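Local coordinates for protein transmembrane oligosaccharyl transferase (Archaeoglobus fulgidus, PDB 3WAJ) that is a membrane-embedded enzyme of the STT3/AglB oligosaccharyl transferase family, with a largely helical chain that also holds small beta sheets and a zinc ion bound in the model, at residues Phe587-Glu593 and Ser676-Leu682; Leu690-Met695 and Val823-Ser827; Val777-Thr783 and Val858-Ile864. All blocks are in the same frame, centred on the assembly; numbering follows the deposited sequence.

Overall arrangement
All three contacts lie on one side of the chain's centre; contact 1 closes before the other two open, whereas the segments of contacts 2 and 3 alternate. Contacts 1 and 2 are buried, contact 3 only partly. Contact 1 sets a helix start against the turn after another helix, using backbone amides and a methionine methyl packed on an aromatic ring. Contact 2 lays an outermost strand's start against the end of a strand from another sheet, through rings, a proline and one tyrosine hydroxyl. Contact 3 is mainly backbone ladder. Glu593 of contact 1 reaches the Ser691 and His692 amides of contact 2, while contacts 2 and 3 share the sheet of strands 819-824 and 780-785.

Contact 1: residues Phe587-Glu593 and Ser676-Leu682; sequences FFTAENE and STMEAKL
Phe588 and Ala590 turn their carbonyls onto the backbone amides of Glu679 and Met678 respectively, so that the turn following helix 584-588 sits on the N-terminus of helix 678-684. Thr677 is the N-cap of that second helix: its OG1, placed between backbone N and carbonyl carbon (chi1 68°), accepts from Ala680 N at 3.2 Å and is also hydrogen-bonded to Tyr674 O.

Two backbone hydrogen bonds join the segments directly. Glu679 N donates to Phe588 O over 2.9 Å, meeting a lone pair in the carbonyl plane. Met678 N donates to Ala590 O at 3.0 Å, again in the carbonyl plane but less straight, with an angle of 134° at the hydrogen. First-turn amides, which have no acceptor within their own helix, are thereby satisfied by the other segment. A CH group helps as well, Thr677 CA pointing its hydrogen at Ala590 O.

Apolar contacts lie beside these bonds. The Met678 chain, bent at both chi2 and chi3, folds its methyl back against the Phe587 ring, with CE 3.6 Å from CZ. Leu682 CD1 approaches the same ring at CE2, the two side chains crossing at about a right angle. Phe587 in turn holds CD2 above the centre of the Phe588 ring, which also meets Glu679: OE2 lies 3.3 Å from Phe588 CD1, with carboxylate and ring planes 56° apart. Ala596 and Val599 of helix 593-602 also pack on Phe587.

Beside the partly exposed Ser676 and Lys681, a water bridges the segments. It donates to Ser676 O at 2.6 Å and to Ala590 O, giving that carbonyl a second polar donor, and it accepts from Lys681, whose chain, extended beyond CG, brings NZ to 2.9 Å from the water oxygen.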
loop_
_atom_site.group_PDB
_atom_site.type_symbol
_atom_site.label_atom_id
_atom_site.label_comp_id
_atom_site.label_asym_id
_atom_site.label_seq_id
_atom_site.Cartn_x
_atom_site.Cartn_y
_atom_site.Cartn_z
ATOM N N PHE A 587 1.904 -10.564 -17.991
ATOM C CA PHE A 587 1.525 -9.773 -19.148
ATOM C C PHE A 587 2.691 -8.834 -19.533
ATOM O O PHE A 587 3.206 -8.901 -20.648
ATOM C CB PHE A 587 0.210 -9.029 -18.906
ATOM C CG PHE A 587 -0.217 -8.171 -20.065
ATOM C CD1 PHE A 587 -0.878 -8.726 -21.147
ATOM C CD2 PHE A 587 0.066 -6.805 -20.086
ATOM C CE1 PHE A 587 -1.258 -7.939 -22.243
ATOM C CE2 PHE A 587 -0.314 -6.007 -21.173
ATOM C CZ PHE A 587 -0.973 -6.575 -22.249
ATOM N N PHE A 588 3.139 -7.999 -18.600
ATOM C CA PHE A 588 4.128 -6.951 -18.926
ATOM C C PHE A 588 5.553 -7.410 -19.199
ATOM O O PHE A 588 6.317 -6.690 -19.852
ATOM C CB PHE A 588 4.129 -5.821 -17.882
ATOM C CG PHE A 588 2.827 -5.068 -17.818
ATOM C CD1 PHE A 588 2.494 -4.142 -18.802
ATOM C CD2 PHE A 588 1.921 -5.302 -16.785
ATOM C CE1 PHE A 588 1.269 -3.447 -18.759
ATOM C CE2 PHE A 588 0.690 -4.622 -16.729
ATOM C CZ PHE A 588 0.362 -3.695 -17.715
ATOM N N THR A 589 5.924 -8.593 -18.714
ATOM C CA THR A 589 7.265 -9.098 -19.012
ATOM C C THR A 589 7.231 -10.156 -20.099
ATOM O O THR A 589 8.228 -10.850 -20.333
ATOM C CB THR A 589 7.938 -9.730 -17.802
ATOM O OG1 THR A 589 7.242 -10.932 -17.484
ATOM C CG2 THR A 589 7.946 -8.771 -16.593
ATOM N N ALA A 590 6.068 -10.309 -20.723
ATOM C CA ALA A 590 5.901 -11.305 -21.772
ATOM C C ALA A 590 6.772 -10.906 -22.958
ATOM O O ALA A 590 6.758 -9.742 -23.407
ATOM C CB ALA A 590 4.449 -11.417 -22.185
ATOM N N GLU A 591 7.521 -11.873 -23.468
ATOM C CA GLU A 591 8.529 -11.600 -24.477
ATOM C C GLU A 591 8.057 -11.757 -25.914
ATOM O O GLU A 591 8.845 -11.588 -26.841
ATOM C CB GLU A 591 9.773 -12.433 -24.208
ATOM C CG GLU A 591 10.549 -11.934 -23.002
ATOM C CD GLU A 591 11.378 -13.015 -22.362
ATOM O OE1 GLU A 591 11.545 -14.084 -22.990
ATOM O OE2 GLU A 591 11.852 -12.799 -21.225
ATOM N N ASN A 592 6.774 -12.058 -26.099
ATOM C CA ASN A 592 6.140 -11.967 -27.423
ATOM C C ASN A 592 4.649 -11.657 -27.295
ATOM O O ASN A 592 4.053 -11.864 -26.235
ATOM C CB ASN A 592 6.382 -13.234 -28.262
ATOM C CG ASN A 592 5.988 -14.493 -27.532
ATOM O OD1 ASN A 592 4.801 -14.848 -27.477
ATOM N ND2 ASN A 592 6.977 -15.179 -26.953
ATOM N N GLU A 593 4.043 -11.156 -28.363
ATOM C CA GLU A 593 2.640 -10.766 -28.284
ATOM C C GLU A 593 1.697 -11.966 -28.064
ATOM O O GLU A 593 0.696 -11.835 -27.369
ATOM C CB GLU A 593 2.222 -9.943 -29.511
ATOM C CG GLU A 593 0.896 -9.223 -29.322
ATOM C CD GLU A 593 0.489 -8.382 -30.518
ATOM O OE1 GLU A 593 1.166 -8.442 -31.571
ATOM O OE2 GLU A 593 -0.519 -7.656 -30.402
ATOM N N SER A 676 12.067 -6.467 -25.897
ATOM C CA SER A 676 11.070 -7.400 -26.421
ATOM C C SER A 676 9.857 -7.576 -25.507
ATOM O O SER A 676 8.865 -8.180 -25.893
ATOM C CB SER A 676 11.703 -8.762 -26.669
ATOM O OG SER A 676 12.524 -8.682 -27.799
ATOM N N THR A 677 9.937 -7.063 -24.292
ATOM C CA THR A 677 8.830 -7.232 -23.363
ATOM C C THR A 677 7.662 -6.359 -23.784
ATOM O O THR A 677 7.858 -5.340 -24.473
ATOM C CB THR A 677 9.244 -6.890 -21.931
ATOM O OG1 THR A 677 9.491 -5.479 -21.840
ATOM C CG2 THR A 677 10.491 -7.685 -21.556
ATOM N N MET A 678 6.461 -6.758 -23.363
ATOM C CA MET A 678 5.266 -5.955 -23.593
ATOM C C MET A 678 5.392 -4.573 -22.968
ATOM O O MET A 678 4.928 -3.585 -23.539
ATOM C CB MET A 678 4.025 -6.652 -23.034
ATOM C CG MET A 678 3.509 -7.751 -23.905
ATOM S SD MET A 678 2.849 -7.141 -25.476
ATOM C CE MET A 678 1.513 -6.118 -24.851
ATOM N N GLU A 679 6.005 -4.499 -21.791
ATOM C CA GLU A 679 6.128 -3.203 -21.143
ATOM C C GLU A 679 6.962 -2.258 -22.003
ATOM O O GLU A 679 6.634 -1.078 -22.114
ATOM C CB GLU A 679 6.683 -3.297 -19.717
ATOM C CG GLU A 679 6.946 -1.924 -19.077
ATOM C CD GLU A 679 5.687 -1.061 -19.019
ATOM O OE1 GLU A 679 5.791 0.189 -19.024
ATOM O OE2 GLU A 679 4.584 -1.636 -18.949
ATOM N N ALA A 680 8.000 -2.772 -22.660
ATOM C CA ALA A 680 8.818 -1.888 -23.512
ATOM C C ALA A 680 8.120 -1.558 -24.821
ATOM O O ALA A 680 8.219 -0.438 -25.316
ATOM C CB ALA A 680 10.206 -2.467 -23.773
ATOM N N LYS A 681 7.440 -2.549 -25.392
ATOM C CA LYS A 681 6.722 -2.349 -26.651
ATOM C C LYS A 681 5.591 -1.348 -26.470
ATOM O O LYS A 681 5.304 -0.555 -27.349
ATOM C CB LYS A 681 6.159 -3.681 -27.155
ATOM C CG LYS A 681 7.206 -4.619 -27.714
ATOM C CD LYS A 681 6.618 -5.975 -28.043
ATOM C CE LYS A 681 7.643 -6.903 -28.692
ATOM N NZ LYS A 681 7.011 -8.190 -29.040
ATOM N N LEU A 682 4.956 -1.398 -25.306
ATOM C CA LEU A 682 3.851 -0.509 -24.994
ATOM C C LEU A 682 4.342 0.894 -24.621
ATOM O O LEU A 682 4.010 1.885 -25.273
ATOM C CB LEU A 682 2.997 -1.104 -23.861
ATOM C CG LEU A 682 2.080 -2.251 -24.302
ATOM C CD1 LEU A 682 1.470 -2.997 -23.099
ATOM C CD2 LEU A 682 0.974 -1.710 -25.212
HETATM O O HOH W 1 6.348 -8.816 -26.290
#

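Contact 2: residues Leu690-Met695 and Val823-Ser827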
loop_
_atom_site.group_PDB
_atom_site.type_symbol
_atom_site.label_atom_id
_atom_site.label_comp_id
_atom_site.label_asym_id
_atom_site.label_seq_id
_atom_site.Cartn_x
_atom_site.Cartn_y
_atom_site.Cartn_z
ATOM N N LEU A 690 3.018 -4.178 -32.416
ATOM C CA LEU A 690 1.919 -5.000 -31.887
ATOM C C LEU A 690 0.675 -5.022 -32.786
ATOM O O LEU A 690 0.338 -4.018 -33.428
ATOM C CB LEU A 690 1.525 -4.501 -30.494
ATOM C CG LEU A 690 2.625 -4.524 -29.447
ATOM C CD1 LEU A 690 2.173 -3.734 -28.212
ATOM C CD2 LEU A 690 2.932 -5.969 -29.080
ATOM N N SER A 691 -0.016 -6.162 -32.801
ATOM C CA SER A 691 -1.164 -6.372 -33.685
ATOM C C SER A 691 -2.502 -6.068 -33.034
ATOM O O SER A 691 -3.446 -5.656 -33.711
ATOM C CB SER A 691 -1.180 -7.812 -34.186
ATOM O OG SER A 691 -0.162 -8.019 -35.126
ATOM N N HIS A 692 -2.566 -6.272 -31.721
ATOM C CA HIS A 692 -3.821 -6.302 -30.983
ATOM C C HIS A 692 -3.936 -5.198 -29.940
ATOM O O HIS A 692 -4.791 -5.263 -29.057
ATOM C CB HIS A 692 -3.976 -7.661 -30.294
ATOM C CG HIS A 692 -3.961 -8.816 -31.247
ATOM N ND1 HIS A 692 -5.014 -9.091 -32.096
ATOM C CD2 HIS A 692 -3.016 -9.750 -31.502
ATOM C CE1 HIS A 692 -4.719 -10.153 -32.825
ATOM N NE2 HIS A 692 -3.512 -10.569 -32.486
ATOM N N TYR A 693 -3.074 -4.189 -30.028
ATOM C CA TYR A 693 -3.105 -3.082 -29.067
ATOM C C TYR A 693 -2.927 -1.770 -29.802
ATOM O O TYR A 693 -2.144 -1.699 -30.743
ATOM C CB TYR A 693 -2.001 -3.253 -28.009
ATOM C CG TYR A 693 -2.172 -4.525 -27.239
ATOM C CD1 TYR A 693 -2.806 -4.525 -26.019
ATOM C CD2 TYR A 693 -1.749 -5.737 -27.759
ATOM C CE1 TYR A 693 -3.004 -5.699 -25.318
ATOM C CE2 TYR A 693 -1.954 -6.931 -27.067
ATOM C CZ TYR A 693 -2.574 -6.898 -25.850
ATOM O OH TYR A 693 -2.773 -8.066 -25.157
ATOM N N ARG A 694 -3.656 -0.737 -29.382
ATOM C CA ARG A 694 -3.510 0.611 -29.959
ATOM C C ARG A 694 -3.512 1.587 -28.799
ATOM O O ARG A 694 -4.160 1.331 -27.775
ATOM C CB ARG A 694 -4.662 0.934 -30.937
ATOM C CG ARG A 694 -6.076 0.699 -30.374
ATOM C CD ARG A 694 -7.132 1.179 -31.338
ATOM N NE ARG A 694 -8.504 1.004 -30.856
ATOM C CZ ARG A 694 -9.593 1.258 -31.582
ATOM N NH1 ARG A 694 -9.475 1.691 -32.826
ATOM N NH2 ARG A 694 -10.794 1.074 -31.069
ATOM N N MET A 695 -2.783 2.687 -28.923
ATOM C CA MET A 695 -2.847 3.709 -27.890
ATOM C C MET A 695 -4.149 4.482 -28.084
ATOM O O MET A 695 -4.567 4.723 -29.219
ATOM C CB MET A 695 -1.634 4.628 -27.987
ATOM C CG MET A 695 -1.625 5.807 -27.018
ATOM S SD MET A 695 0.034 6.478 -26.902
ATOM C CE MET A 695 -0.409 8.124 -26.553
ATOM N N VAL A 823 -2.180 -7.911 -39.190
ATOM C CA VAL A 823 -3.270 -7.458 -38.328
ATOM C C VAL A 823 -2.976 -6.033 -37.834
ATOM O O VAL A 823 -1.964 -5.799 -37.169
ATOM C CB VAL A 823 -3.466 -8.436 -37.142
ATOM C CG1 VAL A 823 -4.781 -8.175 -36.402
ATOM C CG2 VAL A 823 -3.437 -9.864 -37.645
ATOM N N LEU A 824 -3.856 -5.090 -38.177
ATOM C CA LEU A 824 -3.678 -3.674 -37.844
ATOM C C LEU A 824 -4.700 -3.240 -36.783
ATOM O O LEU A 824 -5.887 -3.550 -36.898
ATOM C CB LEU A 824 -3.822 -2.815 -39.105
ATOM C CG LEU A 824 -3.024 -3.268 -40.333
ATOM C CD1 LEU A 824 -3.253 -2.359 -41.542
ATOM C CD2 LEU A 824 -1.545 -3.337 -40.011
ATOM N N PRO A 825 -4.243 -2.525 -35.739
ATOM C CA PRO A 825 -5.150 -2.139 -34.649
ATOM C C PRO A 825 -5.663 -0.696 -34.717
ATOM O O PRO A 825 -6.555 -0.352 -33.943
ATOM C CB PRO A 825 -4.264 -2.301 -33.410
ATOM C CG PRO A 825 -2.897 -1.915 -33.909
ATOM C CD PRO A 825 -2.834 -2.272 -35.388
ATOM N N TYR A 826 -5.112 0.144 -35.588
ATOM C CA TYR A 826 -5.585 1.530 -35.644
ATOM C C TYR A 826 -6.629 1.722 -36.743
ATOM O O TYR A 826 -6.473 1.213 -37.854
ATOM C CB TYR A 826 -4.423 2.512 -35.827
ATOM C CG TYR A 826 -3.578 2.717 -34.585
ATOM C CD1 TYR A 826 -4.041 3.494 -33.523
ATOM C CD2 TYR A 826 -2.310 2.152 -34.481
ATOM C CE1 TYR A 826 -3.267 3.693 -32.386
ATOM C CE2 TYR A 826 -1.531 2.355 -33.351
ATOM C CZ TYR A 826 -2.014 3.121 -32.316
ATOM O OH TYR A 826 -1.235 3.304 -31.209
ATOM N N SER A 827 -7.697 2.448 -36.427
ATOM C CA SER A 827 -8.712 2.787 -37.431
ATOM C C SER A 827 -8.745 4.289 -37.642
ATOM O O SER A 827 -8.187 5.056 -36.847
ATOM C CB SER A 827 -10.099 2.298 -37.019
ATOM O OG SER A 827 -10.589 3.025 -35.907
#
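Arg694 CB rests over one face of the Tyr826 ring, 3.7 Å from the ring centroid and displaced toward the rim, a CH-pi contact. The hydroxyl of the same ring accepts a nearly straight hydrogen bond (171°) from Met695 N, with OH and N 2.8 Å apart. At the edge of the Arg694 guanidinium, close to its plane, Ser827 OG lies 3.5 Å from NH1. That group is further held by salt bridges to Glu775 and Glu855, and Glu855 also bonds Ser827 OG. One face of the His692 ring carries the CB of its own neighbour Ser691, while Val823 CG1 comes up to CE1 obliquely.

The contact joins two sheets: strand 693-698 is outermost in the mixed five-stranded sheet, and strand 819-824 is outermost in the three-stranded one. Between them Pro825 wedges its ring against backbone carbonyls, CG coming within 3.3 Å of Tyr693 O and CB within 3.5 Å of Ser691 O. Arg694 CG stands between its backbone N and carbonyl carbon (chi1 51°), and from there the extended chain runs past the Pro825 carbonyl, where CD lies 3.1 Å from O. At the contact's other end, before Arg694 and Pro825, Ser691 CB packs on Val823 CB at 3.8 Å.

Contact 3: residues Val777-Thr783 and Val858-Ile864; sequences VKGAVVT and VQNGEII
Val777 and Val858 meet methyl to methyl, their side chains crossing at about a right angle with the two CG1 atoms 3.5 Å apart. From this point the segments run side by side into a parallel strand pair: 780-785 is the middle strand of a mixed three-stranded sheet and 863-865 an outermost one, reached from helix 855-860 through the turn at Gly861 and Glu862. On the other branch of Val858, CG2 lies 4.2 Å from Ala780 CB, so its two branches touch Val777 and Ala780.

In the ladder the side chains alternate. Val781 and Ile863 project from one face, where Val781 CB and Ile863 CG1 are 4.3 Å apart, whereas Val782 and Ile864 project from the other, Val782 CG2 lying 4.2 Å from Ile864 CB. Thr783 is oriented with OG1 anti to its backbone nitrogen (chi1 -167°), toward Tyr820 O and Thr821 OG1, to both of which it is hydrogen-bonded; its CG2 is left to meet Ile863 CG2 obliquely.

Lys778 starts out toward the helix end and its CD passes 3.6 Å from Gln859 O before the chain leads away. Beside it Gly861, whose phi is positive, turns the chain out of the helix, and its CA offers a hydrogen to Gly779 O. Gly779 N donates to a lone pair of Val858 O at 3.0 Å, fastening the helix end to the start of the ladder. Val781 is gripped on both its backbone polar atoms: N donates to Glu862 O, and O accepts from Ile864 N. The last rung is Thr783 N to Ile864 O, 2.9 Å long, with the donor almost in line with the carbonyl bond (177°).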
loop_
_atom_site.group_PDB
_atom_site.type_symbol
_atom_site.label_atom_id
_atom_site.label_comp_id
_atom_site.label_asym_id
_atom_site.label_seq_id
_atom_site.Cartn_x
_atom_site.Cartn_y
_atom_site.Cartn_z
ATOM N N VAL A 777 -7.596 -5.213 -28.817
ATOM C CA VAL A 777 -8.435 -5.117 -29.994
ATOM C C VAL A 777 -8.184 -6.342 -30.871
ATOM O O VAL A 777 -7.058 -6.848 -30.910
ATOM C CB VAL A 777 -8.059 -3.802 -30.726
ATOM C CG1 VAL A 777 -7.673 -4.043 -32.166
ATOM C CG2 VAL A 777 -9.143 -2.762 -30.585
ATOM N N LYS A 778 -9.215 -6.829 -31.562
ATOM C CA LYS A 778 -9.037 -7.965 -32.473
ATOM C C LYS A 778 -8.047 -7.617 -33.580
ATOM O O LYS A 778 -7.050 -8.313 -33.766
ATOM C CB LYS A 778 -10.368 -8.400 -33.090
ATOM C CG LYS A 778 -11.033 -9.577 -32.391
ATOM C CD LYS A 778 -12.509 -9.696 -32.768
ATOM C CE LYS A 778 -13.159 -10.868 -32.062
ATOM N NZ LYS A 778 -12.680 -10.978 -30.650
ATOM N N GLY A 779 -8.330 -6.533 -34.301
ATOM C CA GLY A 779 -7.461 -6.042 -35.360
ATOM C C GLY A 779 -7.969 -6.436 -36.738
ATOM O O GLY A 779 -8.408 -7.574 -36.936
ATOM N N ALA A 780 -7.912 -5.502 -37.690
ATOM C CA ALA A 780 -8.315 -5.773 -39.072
ATOM C C ALA A 780 -7.286 -6.649 -39.768
ATOM O O ALA A 780 -6.103 -6.302 -39.816
ATOM C CB ALA A 780 -8.498 -4.480 -39.847
ATOM N N VAL A 781 -7.728 -7.775 -40.317
ATOM C CA VAL A 781 -6.803 -8.662 -41.010
ATOM C C VAL A 781 -6.618 -8.207 -42.458
ATOM O O VAL A 781 -7.541 -8.281 -43.263
ATOM C CB VAL A 781 -7.252 -10.131 -40.930
ATOM C CG1 VAL A 781 -6.231 -11.045 -41.614
ATOM C CG2 VAL A 781 -7.436 -10.539 -39.478
ATOM N N VAL A 782 -5.427 -7.708 -42.774
ATOM C CA VAL A 782 -5.082 -7.366 -44.154
ATOM C C VAL A 782 -4.187 -8.464 -44.727
ATOM O O VAL A 782 -3.162 -8.825 -44.132
ATOM C CB VAL A 782 -4.399 -5.985 -44.270
ATOM C CG1 VAL A 782 -3.984 -5.716 -45.711
ATOM C CG2 VAL A 782 -5.335 -4.896 -43.790
ATOM N N THR A 783 -4.584 -8.998 -45.879
ATOM C CA THR A 783 -3.881 -10.125 -46.477
ATOM C C THR A 783 -3.990 -10.085 -47.994
ATOM O O THR A 783 -4.804 -9.343 -48.556
ATOM C CB THR A 783 -4.448 -11.455 -45.971
ATOM O OG1 THR A 783 -3.566 -12.527 -46.323
ATOM C CG2 THR A 783 -5.820 -11.703 -46.573
ATOM N N VAL A 858 -11.700 -3.220 -37.472
ATOM C CA VAL A 858 -10.813 -3.438 -36.334
ATOM C C VAL A 858 -11.515 -4.140 -35.165
ATOM O O VAL A 858 -10.958 -5.070 -34.565
ATOM C CB VAL A 858 -10.179 -2.105 -35.853
ATOM C CG1 VAL A 858 -9.643 -2.220 -34.429
ATOM C CG2 VAL A 858 -9.074 -1.675 -36.789
ATOM N N GLN A 859 -12.732 -3.704 -34.844
ATOM C CA GLN A 859 -13.464 -4.271 -33.707
ATOM C C GLN A 859 -13.932 -5.720 -33.920
ATOM O O GLN A 859 -14.031 -6.490 -32.965
ATOM C CB GLN A 859 -14.651 -3.384 -33.314
ATOM C CG GLN A 859 -14.276 -2.103 -32.555
ATOM C CD GLN A 859 -13.775 -2.358 -31.131
ATOM O OE1 GLN A 859 -13.801 -3.492 -30.630
ATOM N NE2 GLN A 859 -13.316 -1.293 -30.470
ATOM N N ASN A 860 -14.206 -6.086 -35.167
ATOM C CA ASN A 860 -14.730 -7.416 -35.477
ATOM C C ASN A 860 -13.701 -8.351 -36.113
ATOM O O ASN A 860 -13.963 -9.537 -36.312
ATOM C CB ASN A 860 -15.970 -7.305 -36.374
ATOM C CG ASN A 860 -17.038 -6.417 -35.781
ATOM O OD1 ASN A 860 -17.249 -6.403 -34.565
ATOM N ND2 ASN A 860 -17.718 -5.661 -36.636
ATOM N N GLY A 861 -12.534 -7.811 -36.440
ATOM C CA GLY A 861 -11.468 -8.624 -36.981
ATOM C C GLY A 861 -11.735 -9.027 -38.410
ATOM O O GLY A 861 -11.287 -10.087 -38.852
ATOM N N GLU A 862 -12.461 -8.176 -39.130
ATOM C CA GLU A 862 -12.785 -8.425 -40.530
ATOM C C GLU A 862 -11.533 -8.667 -41.375
ATOM O O GLU A 862 -10.444 -8.170 -41.062
ATOM C CB GLU A 862 -13.620 -7.272 -41.098
ATOM C CG GLU A 862 -14.982 -7.116 -40.427
ATOM C CD GLU A 862 -15.766 -5.927 -40.953
ATOM O OE1 GLU A 862 -15.442 -5.429 -42.057
ATOM O OE2 GLU A 862 -16.709 -5.489 -40.259
ATOM N N ILE A 863 -11.696 -9.452 -42.435
ATOM C CA ILE A 863 -10.586 -9.791 -43.319
ATOM C C ILE A 863 -10.620 -8.894 -44.548
ATOM O O ILE A 863 -11.681 -8.650 -45.114
ATOM C CB ILE A 863 -10.622 -11.280 -43.728
ATOM C CG1 ILE A 863 -10.671 -12.169 -42.477
ATOM C CG2 ILE A 863 -9.424 -11.631 -44.586
ATOM C CD1 ILE A 863 -10.385 -13.645 -42.735
ATOM N N ILE A 864 -9.458 -8.384 -44.942
ATOM C CA ILE A 864 -9.347 -7.491 -46.094
ATOM C C ILE A 864 -8.358 -8.043 -47.119
ATOM O O ILE A 864 -7.207 -8.341 -46.788
ATOM C CB ILE A 864 -8.904 -6.077 -45.675
ATOM C CG1 ILE A 864 -10.071 -5.319 -45.037
ATOM C CG2 ILE A 864 -8.342 -5.305 -46.872
ATOM C CD1 ILE A 864 -9.691 -3.961 -44.473
#